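Local coordinates for protein glycosyl hydrolase (Rhizobium leguminosarum bv. trifolii, PDB 5NDX) that probably hydrolyses O-glycosidic bonds as a family 39 glycoside hydrolase, a bacterial orthologue of human alpha-L-iduronidase, at residues Pro531-Tyr543 with Glu550-Ser562. The protein carries 2 engineered substitutions. Residues are numbered along the deposited sequence; the frame is centred on the assembly and turned at random. Where two conformers were deposited one is given.
Sequences PPAAPTGLVVERY and EERMLFWAAGDIS. Unlike the reference sequence in segment 531-543: Ala534 (reference Thr). With SO4 (sulfate ion), chain H.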
ATOM      1  N   PRO A 531      16.895  20.218  15.446  1.00 45.96           N
ATOM      2  CA  PRO A 531      15.555  19.680  15.431  1.00 45.99           C
ATOM      3  C   PRO A 531      15.108  19.344  14.020  1.00 43.93           C
ATOM      4  O   PRO A 531      15.691  19.799  13.064  1.00 41.73           O
ATOM      5  CB  PRO A 531      14.693  20.816  16.026  1.00 48.15           C
ATOM      6  CG  PRO A 531      15.669  21.756  16.666  1.00 49.43           C
ATOM      7  CD  PRO A 531      16.895  21.653  15.815  1.00 49.19           C
ATOM      8  N   PRO A 532      14.120  18.471  13.891  1.00 42.43           N
ATOM      9  CA  PRO A 532      13.613  18.107  12.580  1.00 41.14           C
ATOM     10  C   PRO A 532      12.842  19.273  11.923  1.00 40.65           C
ATOM     11  O   PRO A 532      12.343  20.169  12.621  1.00 38.40           O
ATOM     12  CB  PRO A 532      12.626  16.998  12.915  1.00 42.33           C
ATOM     13  CG  PRO A 532      12.083  17.421  14.216  1.00 43.74           C
ATOM     14  CD  PRO A 532      13.234  18.023  14.970  1.00 43.37           C
ATOM     15  N   ALA A 533      12.733  19.216  10.610  1.00 40.22           N
ATOM     16  CA  ALA A 533      11.982  20.173   9.859  1.00 42.52           C
ATOM     17  C   ALA A 533      10.482  20.098  10.201  1.00 43.94           C
ATOM     18  O   ALA A 533       9.895  19.034  10.448  1.00 41.73           O
ATOM     19  CB  ALA A 533      12.195  19.936   8.377  1.00 43.27           C
ATOM     20  N   ALA A 534       9.873  21.266  10.240  1.00 42.51           N
ATOM     21  CA  ALA A 534       8.467  21.375  10.518  1.00 41.98           C
ATOM     22  C   ALA A 534       7.633  20.731   9.404  1.00 38.06           C
ATOM     23  O   ALA A 534       8.062  20.655   8.253  1.00 36.70           O
ATOM     24  CB  ALA A 534       8.087  22.831  10.735  1.00 43.60           C
ATOM     25  N   PRO A 535       6.475  20.179   9.758  1.00 35.97           N
ATOM     26  CA  PRO A 535       5.602  19.664   8.693  1.00 36.95           C
ATOM     27  C   PRO A 535       5.030  20.799   7.829  1.00 36.16           C
ATOM     28  O   PRO A 535       5.055  21.934   8.252  1.00 35.33           O
ATOM     29  CB  PRO A 535       4.457  18.983   9.451  1.00 37.42           C
ATOM     30  CG  PRO A 535       4.742  19.144  10.880  1.00 38.57           C
ATOM     31  CD  PRO A 535       5.894  20.057  11.094  1.00 36.81           C
ATOM     32  N   THR A 536       4.440  20.467   6.693  1.00 36.16           N
ATOM     33  CA  THR A 536       3.891  21.441   5.772  1.00 37.64           C
ATOM     34  C   THR A 536       2.552  21.039   5.208  1.00 37.52           C
ATOM     35  O   THR A 536       2.198  19.850   5.208  1.00 36.56           O
ATOM     36  CB  THR A 536       4.838  21.690   4.590  1.00 38.52           C
ATOM     37  OG1 THR A 536       4.946  20.524   3.770  1.00 40.00           O
ATOM     38  CG2 THR A 536       6.235  22.091   5.079  1.00 39.37           C
ATOM     39  N   GLY A 537       1.820  22.018   4.685  1.00 36.72           N
ATOM     40  CA  GLY A 537       0.641  21.704   3.844  1.00 38.03           C
ATOM     41  C   GLY A 537      -0.525  21.081   4.628  1.00 37.34           C
ATOM     42  O   GLY A 537      -1.152  20.159   4.155  1.00 39.47           O
ATOM     43  N   LEU A 538      -0.816  21.590   5.820  1.00 37.60           N
ATOM     44  CA  LEU A 538      -1.863  21.015   6.641  1.00 41.64           C
ATOM     45  C   LEU A 538      -3.223  21.304   6.061  1.00 44.17           C
ATOM     46  O   LEU A 538      -3.544  22.462   5.936  1.00 46.83           O
ATOM     47  CB  LEU A 538      -1.842  21.591   8.039  1.00 42.79           C
ATOM     48  CG  LEU A 538      -2.955  21.137   8.995  1.00 42.11           C
ATOM     49  CD1 LEU A 538      -2.920  19.631   9.186  1.00 40.97           C
ATOM     50  CD2 LEU A 538      -2.796  21.806  10.341  1.00 43.68           C
ATOM     51  N   VAL A 539      -4.011  20.261   5.757  1.00 42.92           N
ATOM     52  CA  VAL A 539      -5.416  20.332   5.276  1.00 42.37           C
ATOM     53  C   VAL A 539      -6.331  19.722   6.372  1.00 44.02           C
ATOM     54  O   VAL A 539      -5.998  18.668   6.949  1.00 40.85           O
ATOM     55  CB  VAL A 539      -5.566  19.513   3.949  1.00 45.62           C
ATOM     56  CG1 VAL A 539      -6.994  19.541   3.372  1.00 48.52           C
ATOM     57  CG2 VAL A 539      -4.603  20.011   2.878  1.00 46.78           C
ATOM     58  N   VAL A 540      -7.463  20.365   6.666  1.00 42.09           N
ATOM     59  CA  VAL A 540      -8.401  19.936   7.689  1.00 42.61           C
ATOM     60  C   VAL A 540      -9.751  19.804   7.034  1.00 46.23           C
ATOM     61  O   VAL A 540     -10.184  20.715   6.342  1.00 45.45           O
ATOM     62  CB  VAL A 540      -8.533  20.937   8.826  1.00 43.45           C
ATOM     63  CG1 VAL A 540      -9.513  20.407   9.879  1.00 44.55           C
ATOM     64  CG2 VAL A 540      -7.170  21.202   9.435  1.00 43.39           C
ATOM     65  N   GLU A 541     -10.409  18.661   7.182  1.00 47.33           N
ATOM     66  CA  GLU A 541     -11.750  18.500   6.642  1.00 47.88           C
ATOM     67  C   GLU A 541     -12.692  17.901   7.622  1.00 46.98           C
ATOM     68  O   GLU A 541     -12.320  16.992   8.390  1.00 43.02           O
ATOM     69  CB  GLU A 541     -11.743  17.579   5.475  1.00 52.74           C
ATOM     70  CG  GLU A 541     -11.033  18.165   4.309  1.00 61.98           C
ATOM     71  CD  GLU A 541     -10.906  17.147   3.247  1.00 69.69           C
ATOM     72  OE1 GLU A 541     -11.869  16.376   3.086  1.00 78.93           O
ATOM     73  OE2 GLU A 541      -9.839  17.104   2.603  1.00 80.57           O
ATOM     74  N   ARG A 542     -13.951  18.307   7.464  1.00 45.69           N
ATOM     75  CA  ARG A 542     -15.050  17.896   8.310  1.00 45.29           C
ATOM     76  C   ARG A 542     -15.657  16.558   7.895  1.00 43.21           C
ATOM     77  O   ARG A 542     -15.941  16.320   6.744  1.00 43.29           O
ATOM     78  CB  ARG A 542     -16.127  18.980   8.285  1.00 49.36           C
ATOM     79  CG  ARG A 542     -17.403  18.628   9.030  1.00 54.03           C
ATOM     80  CD  ARG A 542     -18.126  19.914   9.460  1.00 56.71           C
ATOM     81  NE  ARG A 542     -19.345  19.607  10.190  1.00 55.81           N
ATOM     82  CZ  ARG A 542     -20.500  19.249   9.623  1.00 57.15           C
ATOM     83  NH1 ARG A 542     -20.633  19.130   8.309  1.00 56.20           N
ATOM     84  NH2 ARG A 542     -21.540  18.978  10.404  1.00 59.28           N
ATOM     85  N   TYR A 543     -15.868  15.679   8.868  1.00 40.92           N
ATOM     86  CA  TYR A 543     -16.633  14.459   8.657  1.00 42.27           C
ATOM     87  C   TYR A 543     -17.577  14.291   9.807  1.00 40.39           C
ATOM     88  O   TYR A 543     -17.392  14.910  10.855  1.00 40.93           O
ATOM     89  CB  TYR A 543     -15.690  13.224   8.595  1.00 40.26           C
ATOM     90  CG  TYR A 543     -14.901  13.200   7.337  1.00 38.25           C
ATOM     91  CD1 TYR A 543     -15.381  12.568   6.202  1.00 38.18           C
ATOM     92  CD2 TYR A 543     -13.701  13.849   7.254  1.00 38.76           C
ATOM     93  CE1 TYR A 543     -14.657  12.570   5.018  1.00 38.71           C
ATOM     94  CE2 TYR A 543     -12.961  13.862   6.062  1.00 38.66           C
ATOM     95  CZ  TYR A 543     -13.432  13.197   4.969  1.00 38.50           C
ATOM     96  OH  TYR A 543     -12.692  13.214   3.838  1.00 39.29           O
ATOM     97  N   GLU A 550     -19.092  15.139  15.461  1.00 47.33           N
ATOM     98  CA  GLU A 550     -18.264  15.999  14.635  1.00 46.97           C
ATOM     99  C   GLU A 550     -16.864  15.443  14.627  1.00 43.31           C
ATOM    100  O   GLU A 550     -16.337  15.086  15.674  1.00 41.26           O
ATOM    101  CB  GLU A 550     -18.221  17.447  15.163  1.00 51.56           C
ATOM    102  CG  GLU A 550     -19.497  18.266  14.896  1.00 53.51           C
ATOM    103  CD  GLU A 550     -19.683  18.594  13.429  1.00 57.25           C
ATOM    104  OE1 GLU A 550     -18.682  18.798  12.700  1.00 55.26           O
ATOM    105  OE2 GLU A 550     -20.850  18.659  12.975  1.00 60.00           O
ATOM    106  N   GLU A 551     -16.269  15.346  13.449  1.00 40.21           N
ATOM    107  CA  GLU A 551     -14.867  14.879  13.366  1.00 41.29           C
ATOM    108  C   GLU A 551     -14.112  15.737  12.371  1.00 39.74           C
ATOM    109  O   GLU A 551     -14.722  16.332  11.464  1.00 40.71           O
ATOM    110  CB  GLU A 551     -14.790  13.403  12.927  1.00 39.29           C
ATOM    111  CG  GLU A 551     -15.420  12.439  13.914  1.00 42.12           C
ATOM    112  CD  GLU A 551     -15.389  10.970  13.491  1.00 41.65           C
ATOM    113  OE1 GLU A 551     -15.108  10.685  12.316  1.00 44.05           O
ATOM    114  OE2 GLU A 551     -15.686  10.131  14.358  1.00 40.60           O
ATOM    115  N   ARG A 552     -12.794  15.759  12.518  1.00 38.94           N
ATOM    116  CA  ARG A 552     -11.898  16.442  11.552  1.00 38.16           C
ATOM    117  C   ARG A 552     -10.758  15.535  11.127  1.00 35.52           C
ATOM    118  O   ARG A 552     -10.030  15.051  11.970  1.00 35.45           O
ATOM    119  CB  ARG A 552     -11.320  17.685  12.208  1.00 39.31           C
ATOM    120  CG  ARG A 552     -12.370  18.694  12.695  1.00 42.22           C
ATOM    121  CD  ARG A 552     -13.128  19.349  11.537  1.00 44.00           C
ATOM    122  NE  ARG A 552     -14.149  20.303  12.016  1.00 46.33           N
ATOM    123  CZ  ARG A 552     -15.399  20.003  12.390  1.00 47.98           C
ATOM    124  NH1 ARG A 552     -15.887  18.767  12.351  1.00 48.45           N
ATOM    125  NH2 ARG A 552     -16.187  20.959  12.812  1.00 49.24           N
ATOM    126  N   MET A 553     -10.610  15.296   9.840  1.00 35.50           N
ATOM    127  CA  MET A 553      -9.484  14.594   9.298  1.00 36.59           C
ATOM    128  C   MET A 553      -8.404  15.601   8.929  1.00 37.77           C
ATOM    129  O   MET A 553      -8.688  16.540   8.181  1.00 38.68           O
ATOM    130  CB  MET A 553      -9.894  13.827   8.057  1.00 37.20           C
ATOM    131  CG  MET A 553      -8.805  12.956   7.483  1.00 38.20           C
ATOM    132  SD  MET A 553      -8.466  11.631   8.685  1.00 39.03           S
ATOM    133  CE  MET A 553      -6.867  11.112   8.120  1.00 40.52           C
ATOM    134  N   LEU A 554      -7.193  15.385   9.452  1.00 35.07           N
ATOM    135  CA  LEU A 554      -6.011  16.179   9.146  1.00 34.07           C
ATOM    136  C   LEU A 554      -5.100  15.380   8.216  1.00 34.36           C
ATOM    137  O   LEU A 554      -4.913  14.139   8.401  1.00 34.31           O
ATOM    138  CB  LEU A 554      -5.255  16.526  10.427  1.00 35.08           C
ATOM    139  CG  LEU A 554      -5.757  17.642  11.338  1.00 36.31           C
ATOM    140  CD1 LEU A 554      -7.161  17.347  11.827  1.00 38.87           C
ATOM    141  CD2 LEU A 554      -4.845  17.845  12.549  1.00 37.47           C
ATOM    142  N   PHE A 555      -4.514  16.072   7.249  1.00 33.15           N
ATOM    143  CA  PHE A 555      -3.553  15.511   6.279  1.00 34.20           C
ATOM    144  C   PHE A 555      -2.464  16.566   6.104  1.00 34.40           C
ATOM    145  O   PHE A 555      -2.779  17.739   6.052  1.00 35.13           O
ATOM    146  CB  PHE A 555      -4.256  15.249   4.941  1.00 35.52           C
ATOM    147  CG  PHE A 555      -3.355  14.710   3.867  1.00 38.25           C
ATOM    148  CD1 PHE A 555      -2.726  13.445   4.015  1.00 39.61           C
ATOM    149  CD2 PHE A 555      -3.164  15.426   2.649  1.00 39.87           C
ATOM    150  CE1 PHE A 555      -1.940  12.899   2.979  1.00 39.59           C
ATOM    151  CE2 PHE A 555      -2.347  14.906   1.624  1.00 41.22           C
ATOM    152  CZ  PHE A 555      -1.733  13.630   1.785  1.00 40.98           C
ATOM    153  N   TRP A 556      -1.203  16.149   6.031  1.00 32.07           N
ATOM    154  CA  TRP A 556      -0.079  17.056   5.898  1.00 31.67           C
ATOM    155  C   TRP A 556       1.051  16.345   5.199  1.00 31.67           C
ATOM    156  O   TRP A 556       0.879  15.205   4.772  1.00 32.56           O
ATOM    157  CB  TRP A 556       0.326  17.629   7.261  1.00 32.21           C
ATOM    158  CG  TRP A 556       0.840  16.687   8.252  1.00 32.95           C
ATOM    159  CD1 TRP A 556       2.130  16.362   8.482  1.00 32.83           C
ATOM    160  CD2 TRP A 556       0.066  15.990   9.224  1.00 32.69           C
ATOM    161  NE1 TRP A 556       2.213  15.487   9.529  1.00 33.92           N
ATOM    162  CE2 TRP A 556       0.960  15.240  10.005  1.00 33.18           C
ATOM    163  CE3 TRP A 556      -1.304  15.899   9.485  1.00 32.62           C
ATOM    164  CZ2 TRP A 556       0.537  14.387  11.026  1.00 32.65           C
ATOM    165  CZ3 TRP A 556      -1.730  15.088  10.560  1.00 33.90           C
ATOM    166  CH2 TRP A 556      -0.791  14.337  11.305  1.00 32.44           C
ATOM    167  N   ALA A 557       2.198  16.996   5.062  1.00 31.50           N
ATOM    168  CA  ALA A 557       3.374  16.421   4.426  1.00 33.48           C
ATOM    169  C   ALA A 557       4.524  16.565   5.387  1.00 34.15           C
ATOM    170  O   ALA A 557       4.532  17.481   6.201  1.00 35.50           O
ATOM    171  CB  ALA A 557       3.681  17.182   3.093  1.00 36.34           C
ATOM    172  N   ALA A 558       5.483  15.650   5.318  1.00 34.59           N
ATOM    173  CA  ALA A 558       6.730  15.733   6.084  1.00 34.60           C
ATOM    174  C   ALA A 558       7.547  16.951   5.581  1.00 36.16           C
ATOM    175  O   ALA A 558       7.516  17.256   4.401  1.00 37.51           O
ATOM    176  CB  ALA A 558       7.568  14.431   5.893  1.00 33.29           C
ATOM    177  N   GLY A 559       8.254  17.619   6.482  1.00 37.27           N
ATOM    178  CA  GLY A 559       9.079  18.759   6.147  1.00 40.36           C
ATOM    179  C   GLY A 559      10.298  18.326   5.369  1.00 45.31           C
ATOM    180  O   GLY A 559      10.849  19.100   4.580  1.00 44.45           O
ATOM    181  N   ASP A 560      10.756  17.095   5.601  1.00 45.14           N
ATOM    182  CA  ASP A 560      11.825  16.543   4.784  1.00 50.04           C
ATOM    183  C   ASP A 560      11.787  15.036   4.804  1.00 49.92           C
ATOM    184  O   ASP A 560      10.803  14.461   5.260  1.00 52.52           O
ATOM    185  CB  ASP A 560      13.181  17.122   5.218  1.00 51.33           C
ATOM    186  CG  ASP A 560      13.577  16.698   6.576  1.00 54.64           C
ATOM    187  OD1 ASP A 560      13.133  15.632   7.093  1.00 56.26           O
ATOM    188  OD2 ASP A 560      14.367  17.431   7.155  1.00 57.71           O
ATOM    189  N   ILE A 561      12.889  14.429   4.361  1.00 53.70           N
ATOM    190  CA  ILE A 561      12.979  12.949   4.196  0.50 53.71           C
ATOM    191  C   ILE A 561      13.733  12.263   5.353  1.00 51.08           C
ATOM    192  O   ILE A 561      13.976  11.075   5.313  1.00 55.91           O
ATOM    193  CB  ILE A 561      13.580  12.519   2.809  0.50 55.02           C
ATOM    194  CG1 ILE A 561      13.039  11.132   2.395  0.50 52.84           C
ATOM    195  CG2 ILE A 561      15.119  12.580   2.792  0.50 56.22           C
ATOM    196  CD1 ILE A 561      11.576  10.952   2.725  0.50 51.46           C
ATOM    197  N   SER A 562      14.020  12.983   6.428  1.00 51.72           N
ATOM    198  CA  SER A 562      14.578  12.379   7.647  1.00 48.92           C
ATOM    199  C   SER A 562      13.839  11.113   8.144  1.00 43.60           C
ATOM    200  O   SER A 562      12.619  11.033   8.098  1.00 44.25           O
ATOM    201  CB  SER A 562      14.637  13.412   8.742  1.00 49.51           C
ATOM    202  OG  SER A 562      15.571  14.385   8.378  1.00 59.03           O
TER
HETATM  203  S   SO4 H 707      12.010  24.041   9.186  1.00111.18           S
HETATM  204  O1  SO4 H 707      13.224  23.432   9.782  1.00113.18           O
HETATM  205  O2  SO4 H 707      12.316  25.440   8.801  1.00121.30           O
HETATM  206  O3  SO4 H 707      11.636  23.268   7.978  1.00105.49           O
HETATM  207  O4  SO4 H 707      10.898  24.061  10.165  1.00102.78           O
HETATM  208  O   HOH W   1       8.203  17.132   9.244  1.00 35.66           O
HETATM  209  O   HOH W   2       7.048  19.466   2.951  1.00 43.57           O
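Pro535 and Leu538 both lean on the indole of Trp556: Pro535 CB reaches Trp556 CD1 at 3.6 Å, while Leu538 CD1 fills the hollow between Trp556 CE3 and Leu554 CB. Strands 536-543 and 550-557 form an antiparallel hairpin, and a beta bulge at Gly537 and Leu538 shifts the register by one. Val540 CG1 continues this apolar row, resting against Arg552 CB at 4.0 Å; the same face packs on strands 566-572 and 601-607, through Tyr567 and Tyr602 among others. Across the sheet, Tyr543 lays CE2 against Met553 CB (3.7 Å), and both side chains touch helix 36-45. Glu550, its chain bent at chi2 (-70°), meets Arg542 side-on: NE binds OE1 and NH2 binds OE2 (2.7 Å), each on a syn lone pair, with the planes nearly coplanar. OE1 spends its anti lone pair on Arg552 NH1 (2.8 Å), whose guanidinium carries Arg542 CD over one face, 3.6 Å above the plane. With a leucine in place of Arg542, Glu550 would probably lose its two-pronged partner and Asp353 a salt bridge. Shared by Arg542 from one strand and Arg552 from its own, the Glu550 carboxylate probably draws both positive charges to one point and ties this end of the hairpin across its strands.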